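Local coordinates for protein dipeptidase AC. Metallo peptidase. MEROPS family M19 (Rhodobacter sphaeroides, PDB 3FDG) that probably hydrolyses dipeptides as a zinc-type metallodipeptidase of peptidase family M19, here crystallised with magnesium ions in the metal sites, at residues P6-H11 with G50-I55; G180-G185 with L211-F216; K203-L208 with P226-H231. All blocks are in the same frame, centred on the assembly; numbering follows the deposited sequence.

Contact 1 of 3, residues P6-H11 with G50-I55; sequences PVFDGH and GGFFAI. With MG (magnesium ion), chain E.
Phe8 and Asp9 pair in parallel with Gly50 and Gly51 in a buried strand-to-strand contact of the TIM-barrel core, where strand 7-9 lies beside strand 48-56 and leads into the metal site. The two short axes run 8° apart. Asp9 N donates to Gly50 O (2.9 Å), and Asp9 O accepts from Phe52 N (3.1 Å); the bond from Gly50 N to Val7 O is weak. With its CG turned away from the backbone N (chi1 -172°), Phe8 lays its ring across the glycines, Gly51 CA sitting over one face at 3.8 Å from the ring centroid. Its CE2 corner also meets Phe52 CE2 at 3.7 Å, the two ring planes inclined by 66°. Cutting Phe8 back to an alanine is likely to open a gap over Gly51 and take from Phe52 CE2 its partner on this side. Asp9 turns its carboxylate toward the chain ahead, in an Asx turn: OD2 takes His11 N (3.0 Å) from above the carboxylate plane, and is also hydrogen-bonded to Ser303 OG and to a water that lies between it and Phe52 O. Past this turn, His11 CE1 packs on Ala54 CB (3.4 Å) while NE2 binds magnesium at 2.2 Å, a site it shares with Asp13, Glu137 and a bound water. Asp9 thus acts as a second-shell residue, probably fixing the backbone from which His11 reaches the metal.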
loop_
_atom_site.group_PDB
_atom_site.type_symbol
_atom_site.label_atom_id
_atom_site.label_comp_id
_atom_site.label_asym_id
_atom_site.label_seq_id
_atom_site.Cartn_x
_atom_site.Cartn_y
_atom_site.Cartn_z
ATOM N N PRO B 6 -30.218 10.149 1.801
ATOM C CA PRO B 6 -28.734 10.104 1.714
ATOM C C PRO B 6 -28.286 9.570 0.359
ATOM O O PRO B 6 -28.937 8.681 -0.162
ATOM C CB PRO B 6 -28.318 9.154 2.846
ATOM C CG PRO B 6 -29.472 9.151 3.818
ATOM C CD PRO B 6 -30.726 9.475 3.022
ATOM N N VAL B 7 -27.219 10.150 -0.214
ATOM C CA VAL B 7 -26.741 9.734 -1.517
ATOM C C VAL B 7 -25.404 9.041 -1.345
ATOM O O VAL B 7 -24.495 9.576 -0.683
ATOM C CB VAL B 7 -26.628 10.926 -2.539
ATOM C CG1 VAL B 7 -25.909 10.522 -3.890
ATOM C CG2 VAL B 7 -28.033 11.499 -2.863
ATOM N N PHE B 8 -25.264 7.885 -2.001
ATOM C CA PHE B 8 -23.998 7.224 -2.177
ATOM C C PHE B 8 -23.610 7.378 -3.645
ATOM O O PHE B 8 -24.388 7.077 -4.543
ATOM C CB PHE B 8 -24.061 5.699 -1.861
ATOM C CG PHE B 8 -22.694 5.052 -1.853
ATOM C CD1 PHE B 8 -21.890 5.119 -0.701
ATOM C CD2 PHE B 8 -22.163 4.471 -3.018
ATOM C CE1 PHE B 8 -20.565 4.566 -0.695
ATOM C CE2 PHE B 8 -20.878 3.930 -3.017
ATOM C CZ PHE B 8 -20.078 3.961 -1.858
ATOM N N ASP B 9 -22.398 7.870 -3.857
ATOM C CA ASP B 9 -22.039 8.391 -5.149
ATOM C C ASP B 9 -20.933 7.562 -5.795
ATOM O O ASP B 9 -19.985 7.076 -5.119
ATOM C CB ASP B 9 -21.534 9.826 -5.007
ATOM C CG ASP B 9 -21.180 10.393 -6.349
ATOM O OD1 ASP B 9 -22.135 10.511 -7.141
ATOM O OD2 ASP B 9 -19.990 10.640 -6.606
ATOM N N GLY B 10 -20.994 7.485 -7.114
ATOM C CA GLY B 10 -20.079 6.656 -7.853
ATOM C C GLY B 10 -18.666 7.149 -8.106
ATOM O O GLY B 10 -17.813 6.331 -8.431
ATOM N N HIS B 11 -18.387 8.447 -7.964
ATOM C CA HIS B 11 -17.046 8.884 -8.354
ATOM C C HIS B 11 -16.836 10.311 -7.951
ATOM O O HIS B 11 -17.596 11.179 -8.411
ATOM C CB HIS B 11 -16.854 8.835 -9.925
ATOM C CG HIS B 11 -15.458 9.174 -10.367
ATOM N ND1 HIS B 11 -14.465 8.216 -10.462
ATOM C CD2 HIS B 11 -14.882 10.358 -10.712
ATOM C CE1 HIS B 11 -13.327 8.795 -10.829
ATOM N NE2 HIS B 11 -13.559 10.099 -10.996
ATOM N N GLY B 50 -21.744 8.862 1.183
ATOM C CA GLY B 50 -20.374 8.435 0.949
ATOM C C GLY B 50 -20.225 8.197 -0.532
ATOM O O GLY B 50 -21.156 8.498 -1.299
ATOM N N GLY B 51 -19.095 7.616 -0.927
ATOM C CA GLY B 51 -18.855 7.353 -2.338
ATOM C C GLY B 51 -17.523 6.720 -2.604
ATOM O O GLY B 51 -16.733 6.482 -1.677
ATOM N N PHE B 52 -17.257 6.465 -3.879
ATOM C CA PHE B 52 -15.928 6.103 -4.315
ATOM C C PHE B 52 -15.039 7.340 -4.382
ATOM O O PHE B 52 -15.380 8.301 -5.098
ATOM C CB PHE B 52 -15.967 5.537 -5.740
ATOM C CG PHE B 52 -16.722 4.231 -5.873
ATOM C CD1 PHE B 52 -16.021 3.037 -6.077
ATOM C CD2 PHE B 52 -18.134 4.214 -5.851
ATOM C CE1 PHE B 52 -16.718 1.825 -6.236
ATOM C CE2 PHE B 52 -18.849 3.014 -5.998
ATOM C CZ PHE B 52 -18.139 1.818 -6.192
ATOM N N PHE B 53 -13.877 7.283 -3.722
ATOM C CA PHE B 53 -12.900 8.378 -3.779
ATOM C C PHE B 53 -11.801 7.924 -4.688
ATOM O O PHE B 53 -11.026 7.027 -4.343
ATOM C CB PHE B 53 -12.350 8.711 -2.371
ATOM C CG PHE B 53 -13.338 9.449 -1.538
ATOM C CD1 PHE B 53 -13.206 10.835 -1.354
ATOM C CD2 PHE B 53 -14.442 8.763 -0.972
ATOM C CE1 PHE B 53 -14.183 11.543 -0.610
ATOM C CE2 PHE B 53 -15.405 9.410 -0.234
ATOM C CZ PHE B 53 -15.311 10.832 -0.045
ATOM N N ALA B 54 -11.716 8.580 -5.844
ATOM C CA ALA B 54 -10.729 8.213 -6.887
ATOM C C ALA B 54 -9.306 8.661 -6.586
ATOM O O ALA B 54 -9.036 9.854 -6.250
ATOM C CB ALA B 54 -11.141 8.832 -8.205
ATOM N N ILE B 55 -8.414 7.703 -6.724
ATOM C CA ILE B 55 -6.987 7.935 -6.837
ATOM C C ILE B 55 -6.776 8.043 -8.355
ATOM O O ILE B 55 -6.927 7.090 -9.122
ATOM C CB ILE B 55 -6.138 6.804 -6.263
ATOM C CG1 ILE B 55 -6.361 6.651 -4.729
ATOM C CG2 ILE B 55 -4.646 7.059 -6.587
ATOM C CD1 ILE B 55 -5.887 5.323 -4.174
HETATM MG MG MG E . -11.882 11.342 -11.562
HETATM O O HOH W 1 -18.043 9.828 -4.747
HETATM O O HOH W 2 -10.432 12.389 -12.571
#

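Contact 2 of 3, residues G180-G185 with L211-F216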
loop_
_atom_site.group_PDB
_atom_site.type_symbol
_atom_site.label_atom_id
_atom_site.label_comp_id
_atom_site.label_asym_id
_atom_site.label_seq_id
_atom_site.Cartn_x
_atom_site.Cartn_y
_atom_site.Cartn_z
ATOM N N GLY B 180 -19.030 11.792 -31.164
ATOM C CA GLY B 180 -18.267 10.658 -31.647
ATOM C C GLY B 180 -18.595 9.358 -30.927
ATOM O O GLY B 180 -19.116 9.350 -29.794
ATOM N N SER B 181 -18.294 8.260 -31.612
ATOM C CA SER B 181 -18.404 6.919 -31.061
ATOM C C SER B 181 -17.391 6.655 -29.927
ATOM O O SER B 181 -16.250 7.136 -30.004
ATOM C CB SER B 181 -18.076 5.935 -32.172
ATOM O OG SER B 181 -18.198 4.623 -31.688
ATOM N N PRO B 182 -17.763 5.804 -28.919
ATOM C CA PRO B 182 -16.741 5.338 -27.957
ATOM C C PRO B 182 -15.758 4.334 -28.597
ATOM O O PRO B 182 -14.800 3.909 -27.950
ATOM C CB PRO B 182 -17.562 4.678 -26.821
ATOM C CG PRO B 182 -18.913 4.415 -27.387
ATOM C CD PRO B 182 -19.100 5.223 -28.664
ATOM N N ASP B 183 -15.986 3.964 -29.861
ATOM C CA ASP B 183 -15.071 3.026 -30.540
ATOM C C ASP B 183 -13.862 3.737 -31.152
ATOM O O ASP B 183 -13.757 3.894 -32.373
ATOM C CB ASP B 183 -15.812 2.149 -31.564
ATOM C CG ASP B 183 -14.942 1.031 -32.123
ATOM O OD1 ASP B 183 -13.808 0.777 -31.641
ATOM O OD2 ASP B 183 -15.396 0.393 -33.073
ATOM N N THR B 184 -12.933 4.106 -30.278
ATOM C CA THR B 184 -11.873 5.049 -30.586
ATOM C C THR B 184 -10.476 4.462 -30.732
ATOM O O THR B 184 -9.546 5.143 -31.189
ATOM C CB THR B 184 -11.861 6.186 -29.540
ATOM O OG1 THR B 184 -10.887 7.155 -29.922
ATOM C CG2 THR B 184 -11.510 5.659 -28.158
ATOM N N GLY B 185 -10.295 3.198 -30.362
ATOM C CA GLY B 185 -8.955 2.649 -30.397
ATOM C C GLY B 185 -8.931 1.177 -30.138
ATOM O O GLY B 185 -9.967 0.520 -30.170
ATOM N N LEU B 211 -12.990 3.780 -20.449
ATOM C CA LEU B 211 -12.510 2.731 -21.327
ATOM C C LEU B 211 -13.205 2.836 -22.724
ATOM O O LEU B 211 -14.400 3.186 -22.780
ATOM C CB LEU B 211 -12.810 1.383 -20.659
ATOM C CG LEU B 211 -12.271 0.122 -21.334
ATOM C CD1 LEU B 211 -10.702 0.145 -21.483
ATOM C CD2 LEU B 211 -12.683 -1.133 -20.599
ATOM N N ASN B 212 -12.475 2.541 -23.824
ATOM C CA ASN B 212 -13.065 2.643 -25.172
ATOM C C ASN B 212 -13.899 1.413 -25.513
ATOM O O ASN B 212 -13.975 0.452 -24.706
ATOM C CB ASN B 212 -12.020 2.952 -26.275
ATOM C CG ASN B 212 -11.023 1.797 -26.517
ATOM O OD1 ASN B 212 -11.270 0.631 -26.127
ATOM N ND2 ASN B 212 -9.896 2.123 -27.133
ATOM N N GLU B 213 -14.587 1.443 -26.647
ATOM C CA GLU B 213 -15.534 0.381 -26.921
ATOM C C GLU B 213 -14.911 -1.029 -27.033
ATOM O O GLU B 213 -15.502 -2.006 -26.552
ATOM C CB GLU B 213 -16.377 0.703 -28.182
ATOM C CG GLU B 213 -17.634 -0.193 -28.244
ATOM C CD GLU B 213 -18.677 0.328 -29.244
ATOM O OE1 GLU B 213 -18.649 1.516 -29.609
ATOM O OE2 GLU B 213 -19.570 -0.442 -29.621
ATOM N N LYS B 214 -13.782 -1.156 -27.721
ATOM C CA LYS B 214 -13.105 -2.477 -27.874
ATOM C C LYS B 214 -12.680 -3.032 -26.488
ATOM O O LYS B 214 -12.893 -4.189 -26.167
ATOM C CB LYS B 214 -11.898 -2.375 -28.822
ATOM C CG LYS B 214 -12.318 -2.231 -30.294
ATOM C CD LYS B 214 -11.116 -2.454 -31.240
ATOM C CE LYS B 214 -11.524 -2.182 -32.697
ATOM N NZ LYS B 214 -11.802 -0.718 -32.925
ATOM N N GLY B 215 -12.159 -2.168 -25.634
ATOM C CA GLY B 215 -11.771 -2.568 -24.258
ATOM C C GLY B 215 -12.995 -3.026 -23.478
ATOM O O GLY B 215 -12.954 -4.061 -22.812
ATOM N N PHE B 216 -14.078 -2.234 -23.538
ATOM C CA PHE B 216 -15.366 -2.586 -22.911
ATOM C C PHE B 216 -15.788 -4.027 -23.365
ATOM O O PHE B 216 -16.190 -4.883 -22.567
ATOM C CB PHE B 216 -16.392 -1.568 -23.402
ATOM C CG PHE B 216 -17.760 -1.741 -22.821
ATOM C CD1 PHE B 216 -18.176 -0.943 -21.772
ATOM C CD2 PHE B 216 -18.647 -2.671 -23.348
ATOM C CE1 PHE B 216 -19.464 -1.094 -21.213
ATOM C CE2 PHE B 216 -19.954 -2.833 -22.772
ATOM C CZ PHE B 216 -20.333 -2.045 -21.719
HETATM O O HOH W 3 -20.064 2.994 -31.186
HETATM O O HOH W 4 -12.581 1.003 -29.206
#
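Lys214 and Asp183 form the salt bridge of this contact, a loop lying against the first turn of helix 213-222: NZ reaches OD1 at 2.8 Å on its syn lone pair, the side facing OD2. The lysine runs out extended and bends at its last torsion (chi4 69°), which brings the ammonium group to the carboxylate while CD passes 3.4 Å from Gly185 O. Beside it, Glu213 N donates to Pro182 O (2.8 Å) from well above the carbonyl plane, and Thr184 CG2 presses on Asn212 CB at 3.3 Å. A water binds Asp183 OD1, Gly185 O and Lys214 N together, and a second joins Ser181 OG to Glu213 OE1. Behind these contacts, Asn212 is the N-cap: with its CG between the backbone N and the carbonyl carbon (chi1 67°), OD1 receives Gly215 N at 3.0 Å, and ND2 is turned to Glu186 O. On the loop side, Ser181 OG accepts from Asp183 N (2.9 Å) in an ST turn, which probably steadies the backbone at Asp183. Glu213 OE2 has its own salt bridge, to Arg247. The helix thus has its first amides met by the Asn212 side chain, the Pro182 carbonyl and water, and the negative charge of Asp183 close to this N-terminal end probably adds a favourable interaction with the helix dipole.

Contact 3 of 3, residues K203-L208 with P226-H231. With MG (magnesium ion), chain F.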
loop_
_atom_site.group_PDB
_atom_site.type_symbol
_atom_site.label_atom_id
_atom_site.label_comp_id
_atom_site.label_asym_id
_atom_site.label_seq_id
_atom_site.Cartn_x
_atom_site.Cartn_y
_atom_site.Cartn_z
ATOM N N LYS B 203 -11.707 -9.870 -6.233
ATOM C CA LYS B 203 -12.992 -9.202 -6.027
ATOM C C LYS B 203 -12.862 -7.681 -5.903
ATOM O O LYS B 203 -13.490 -7.028 -5.057
ATOM C CB LYS B 203 -13.853 -9.908 -4.968
ATOM C CG LYS B 203 -14.523 -11.135 -5.713
ATOM C CD LYS B 203 -14.655 -12.361 -4.944
ATOM C CE LYS B 203 -14.758 -13.549 -5.908
ATOM N NZ LYS B 203 -16.074 -13.632 -6.618
ATOM N N ILE B 204 -12.042 -7.139 -6.805
ATOM C CA ILE B 204 -11.906 -5.690 -6.999
ATOM C C ILE B 204 -12.855 -5.371 -8.162
ATOM O O ILE B 204 -12.794 -6.016 -9.190
ATOM C CB ILE B 204 -10.468 -5.350 -7.414
ATOM C CG1 ILE B 204 -9.548 -5.567 -6.205
ATOM C CG2 ILE B 204 -10.368 -3.853 -7.964
ATOM C CD1 ILE B 204 -8.057 -5.386 -6.546
ATOM N N MET B 205 -13.743 -4.405 -7.969
ATOM C CA MET B 205 -14.750 -4.063 -9.010
ATOM C C MET B 205 -14.037 -3.328 -10.133
ATOM O O MET B 205 -13.265 -2.414 -9.883
ATOM C CB MET B 205 -15.804 -3.136 -8.373
ATOM C CG MET B 205 -16.991 -2.724 -9.276
ATOM S SD MET B 205 -17.757 -1.079 -8.723
ATOM C CE MET B 205 -16.546 -0.075 -9.589
ATOM N N LEU B 206 -14.275 -3.756 -11.363
ATOM C CA LEU B 206 -13.790 -3.067 -12.532
ATOM C C LEU B 206 -14.730 -1.921 -12.929
ATOM O O LEU B 206 -15.979 -2.083 -12.920
ATOM C CB LEU B 206 -13.671 -4.064 -13.687
ATOM C CG LEU B 206 -12.603 -5.112 -13.396
ATOM C CD1 LEU B 206 -12.839 -6.447 -14.209
ATOM C CD2 LEU B 206 -11.209 -4.549 -13.788
ATOM N N ASP B 207 -14.121 -0.774 -13.267
ATOM C CA ASP B 207 -14.876 0.413 -13.661
ATOM C C ASP B 207 -14.578 0.692 -15.135
ATOM O O ASP B 207 -13.410 0.943 -15.509
ATOM C CB ASP B 207 -14.498 1.611 -12.778
ATOM C CG ASP B 207 -15.223 2.887 -13.192
ATOM O OD1 ASP B 207 -16.121 2.823 -14.059
ATOM O OD2 ASP B 207 -14.900 3.953 -12.656
ATOM N N LEU B 208 -15.621 0.665 -15.978
ATOM C CA LEU B 208 -15.439 0.816 -17.440
ATOM C C LEU B 208 -15.518 2.273 -17.918
ATOM O O LEU B 208 -15.299 2.544 -19.087
ATOM C CB LEU B 208 -16.509 0.024 -18.202
ATOM C CG LEU B 208 -16.595 -1.477 -17.835
ATOM C CD1 LEU B 208 -17.740 -2.214 -18.463
ATOM C CD2 LEU B 208 -15.287 -2.152 -18.169
ATOM N N PRO B 226 -20.421 -8.327 -12.423
ATOM C CA PRO B 226 -21.300 -7.291 -13.028
ATOM C C PRO B 226 -20.486 -6.167 -13.632
ATOM O O PRO B 226 -19.427 -5.807 -13.089
ATOM C CB PRO B 226 -22.123 -6.797 -11.839
ATOM C CG PRO B 226 -22.190 -8.048 -10.893
ATOM C CD PRO B 226 -20.765 -8.554 -10.997
ATOM N N LEU B 227 -20.944 -5.668 -14.784
ATOM C CA LEU B 227 -20.241 -4.638 -15.526
ATOM C C LEU B 227 -20.665 -3.310 -14.962
ATOM O O LEU B 227 -21.849 -3.056 -14.790
ATOM C CB LEU B 227 -20.608 -4.649 -17.027
ATOM C CG LEU B 227 -20.156 -5.912 -17.797
ATOM C CD1 LEU B 227 -20.568 -5.769 -19.245
ATOM C CD2 LEU B 227 -18.639 -6.142 -17.703
ATOM N N VAL B 228 -19.683 -2.460 -14.727
ATOM C CA VAL B 228 -19.940 -1.206 -14.049
ATOM C C VAL B 228 -19.268 -0.048 -14.742
ATOM O O VAL B 228 -18.097 -0.135 -15.093
ATOM C CB VAL B 228 -19.352 -1.245 -12.596
ATOM C CG1 VAL B 228 -19.578 0.088 -11.870
ATOM C CG2 VAL B 228 -19.960 -2.412 -11.782
ATOM N N ALA B 229 -19.979 1.086 -14.820
ATOM C CA ALA B 229 -19.388 2.333 -15.321
ATOM C C ALA B 229 -19.807 3.326 -14.278
ATOM O O ALA B 229 -20.999 3.610 -14.135
ATOM C CB ALA B 229 -19.951 2.689 -16.700
ATOM N N THR B 230 -18.851 3.797 -13.495
ATOM C CA THR B 230 -19.183 4.591 -12.283
ATOM C C THR B 230 -19.622 5.981 -12.594
ATOM O O THR B 230 -20.249 6.651 -11.758
ATOM C CB THR B 230 -17.978 4.714 -11.287
ATOM O OG1 THR B 230 -16.857 5.338 -11.912
ATOM C CG2 THR B 230 -17.579 3.285 -10.718
ATOM N N HIS B 231 -19.260 6.434 -13.770
ATOM C CA HIS B 231 -19.536 7.851 -14.122
ATOM C C HIS B 231 -19.613 8.089 -15.628
ATOM O O HIS B 231 -18.706 8.679 -16.243
ATOM C CB HIS B 231 -18.643 8.856 -13.349
ATOM C CG HIS B 231 -17.150 8.821 -13.637
ATOM N ND1 HIS B 231 -16.371 7.684 -13.523
ATOM C CD2 HIS B 231 -16.294 9.825 -13.983
ATOM C CE1 HIS B 231 -15.111 7.985 -13.797
ATOM N NE2 HIS B 231 -15.031 9.279 -14.041
HETATM MG MG MG F . -13.234 10.421 -14.796
HETATM O O HOH W 5 -16.980 -3.734 -15.033
HETATM O O HOH W 6 -14.576 11.939 -15.925
HETATM O O HOH W 7 -11.587 12.014 -15.525
#
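Asp207 and Thr230 are clasped by two hydrogen bonds at the end of a buried contact between strands 205-206 and 228-229. Asp207 holds its CG anti to the backbone N (chi1 178°), which sends the carboxylate across to segment 226-231. There OD2 accepts from Thr230 OG1 at 2.5 Å and OD1 from Thr230 N at 3.0 Å, both arriving from above the carboxylate plane; Ser209 N is a further donor to OD1. Thr230 keeps OG1 between its backbone N and carbonyl carbon (chi1 59°), and from there the hydroxyl serves both sides: it gives its proton to Asp207 and accepts from His231 ND1 at 2.9 Å. That bond lies 21° out of the imidazole plane and probably limits the ring's rotation, while NE2 at the far side binds magnesium at 2.3 Å. The threonine methyl, CG2, packs against the Asp207 carboxylate as well as Met205 CE (3.7 Å). Met205 SD lies against both methyls of Val228 and CE against CG1 (3.8 Å). Between the backbones, Leu208 N bonds to Val228 O (2.7 Å), and a water bridges Leu206 O and Val228 N where the two strands diverge. Leu208 and Leu227 both pack on helix 213-222, the link of a beta-alpha-beta unit. Metal ligands at the C-terminal ends of barrel strands are characteristic of TIM-barrel metal-dependent hydrolases: here His231, with His210 and the bridging Glu137, holds the second metal, and the hydrogen-bonded series Asp207, Thr230, His231 probably orients the imidazole for it.

Contacts 1 and 3 are buried in the barrel and each ends in a metal-binding histidine, while contact 2 lies near the surface, its centre about 18 Å from that of the chain. Contacts 1 and 3 meet directly: His11 and His231 stack their rings, Gly10 O touches Thr230 CB, and Phe52 packs on Met205. Contact 2 shares a helix with contact 3, since 213-222 connects its strands and Phe216 rests on Leu208. Chemistry follows place. Contact 1 pairs parallel backbones over glycines, contact 3 joins diverging strands by one backbone bond, a carboxylate, a water and apolar side chains, and contact 2 relies on a solvent-side salt bridge, waters and a capped helix end.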